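Local coordinates for threonine synthase (Brucella melitensis bv. 1, PDB 4F4F), which probably catalyses the pyridoxal-phosphate-dependent conversion of O-phospho-L-homoserine and water to L-threonine and phosphate, the last step of threonine biosynthesis, at residues 387-390 and 391-394. Numbering follows the deposited sequence.
Sequences LLDP and HSAI. With PLP (pyridoxal-5'-phosphate), chain C.
With chi1 at -54° in His391, the imidazole CG lies anti to its own carbonyl carbon and folds back toward the start of the helix; Ser392 OG takes the same position, beside its own backbone N, and the carboxylate of Asp389 receives both side chains. The first N-H groups of a helix have no carbonyl of a preceding turn to bond, and this carboxylate supplies acceptors to two of them. Its two oxygens divide the work. OD1 offers its syn lone pair to His391 ND1 at 2.8 Å, the acceptor lying in the imidazole plane. That bond is almost straight (173°), and carboxylate and ring are nearly coplanar, 17° apart. OD1 also takes a weak bond from the backbone N of His391. OD2 is gripped twice, by Ser392 OG at 2.7 Å, nearly along the C-O axis, and by Ser392 N at 2.9 Å from above the carboxylate plane. A water bridges Asp389 N and Ser392 OG. Beside the capping bonds, Ala393 N bonds to Asp389 O (2.9 Å), while Leu388 lays CD2 against Ser392 CB at 3.7 Å and Pro390 packs on helix 421-428. The methyl carbon C2A of pyridoxal phosphate sits 3.7 Å above one face of the imidazole, displaced toward its rim. The other ring nitrogen, NE2, is hydrogen-bonded to Ser312 N, and the two bonds together hold the ring's rotation. Asp389 is thus a side-chain N-cap of helix 390-402 that doubles as a second-shell residue, its His-carboxylate hydrogen bond orienting a first-shell histidine in the pyridoxal-phosphate pocket of this threonine synthase.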
# COMPACT_ATOMS: atom_id res chain seq x y z
N LEU A 387 -18.45 -3.85 -12.54
CA LEU A 387 -17.92 -5.07 -11.99
C LEU A 387 -16.81 -4.77 -10.97
O LEU A 387 -15.77 -4.22 -11.33
CB LEU A 387 -17.34 -5.93 -13.10
CG LEU A 387 -16.91 -7.32 -12.65
CD1 LEU A 387 -18.08 -8.17 -12.13
CD2 LEU A 387 -16.21 -8.00 -13.83
N LEU A 388 -17.03 -5.15 -9.71
CA LEU A 388 -16.04 -5.02 -8.64
C LEU A 388 -15.29 -6.32 -8.35
O LEU A 388 -15.86 -7.42 -8.37
CB LEU A 388 -16.75 -4.61 -7.33
CG LEU A 388 -17.42 -3.24 -7.28
CD1 LEU A 388 -18.70 -3.28 -6.45
CD2 LEU A 388 -16.42 -2.18 -6.78
N ASP A 389 -14.02 -6.17 -7.99
CA ASP A 389 -13.28 -7.24 -7.34
C ASP A 389 -13.77 -7.33 -5.87
O ASP A 389 -14.50 -6.44 -5.37
CB ASP A 389 -11.75 -7.00 -7.46
CG ASP A 389 -11.11 -6.62 -6.15
OD1 ASP A 389 -10.44 -7.47 -5.54
OD2 ASP A 389 -11.29 -5.47 -5.71
N PRO A 390 -13.37 -8.38 -5.15
CA PRO A 390 -13.87 -8.55 -3.76
C PRO A 390 -13.37 -7.50 -2.75
O PRO A 390 -14.16 -7.03 -1.96
CB PRO A 390 -13.40 -9.95 -3.37
CG PRO A 390 -12.50 -10.42 -4.46
CD PRO A 390 -12.69 -9.58 -5.66
N HIS A 391 -12.10 -7.12 -2.82
CA HIS A 391 -11.58 -6.10 -1.92
C HIS A 391 -12.36 -4.80 -2.11
O HIS A 391 -12.81 -4.17 -1.14
CB HIS A 391 -10.08 -5.84 -2.16
CG HIS A 391 -9.20 -7.07 -2.12
ND1 HIS A 391 -9.05 -7.91 -3.17
CD2 HIS A 391 -8.39 -7.57 -1.11
CE1 HIS A 391 -8.19 -8.88 -2.85
NE2 HIS A 391 -7.79 -8.68 -1.58
N SER A 392 -12.55 -4.40 -3.36
CA SER A 392 -13.27 -3.17 -3.67
C SER A 392 -14.74 -3.25 -3.29
O SER A 392 -15.31 -2.28 -2.80
CB SER A 392 -13.15 -2.87 -5.16
OG SER A 392 -11.79 -2.86 -5.57
N ALA A 393 -15.33 -4.42 -3.45
CA ALA A 393 -16.71 -4.62 -3.04
C ALA A 393 -16.87 -4.48 -1.53
O ALA A 393 -17.90 -3.99 -1.07
CB ALA A 393 -17.24 -5.96 -3.54
N ILE A 394 -15.88 -4.95 -0.76
CA ILE A 394 -15.86 -4.69 0.68
C ILE A 394 -15.98 -3.21 0.95
O ILE A 394 -16.82 -2.78 1.74
CB ILE A 394 -14.63 -5.32 1.38
CG1 ILE A 394 -14.80 -6.85 1.32
CG2 ILE A 394 -14.51 -4.85 2.84
CD1 ILE A 394 -13.65 -7.71 1.85
N1 PLP C . -6.88 -4.20 -1.31
C2 PLP C . -5.94 -4.74 -2.17
C2A PLP C . -6.26 -5.25 -3.56
C3 PLP C . -4.51 -4.82 -1.74
O3 PLP C . -3.57 -5.35 -2.60
C4 PLP C . -4.19 -4.32 -0.36
C4A PLP C . -2.81 -4.33 0.20
C5 PLP C . -5.28 -3.74 0.48
C6 PLP C . -6.58 -3.71 -0.07
C5A PLP C . -4.94 -3.18 1.87
O4P PLP C . -4.02 -2.00 1.85
P PLP C . -3.30 -1.32 3.16
O1P PLP C . -4.43 -1.07 4.16
O2P PLP C . -2.30 -2.37 3.61
O3P PLP C . -2.62 -0.04 2.72
O HOH W 1 -12.67 -3.58 -8.56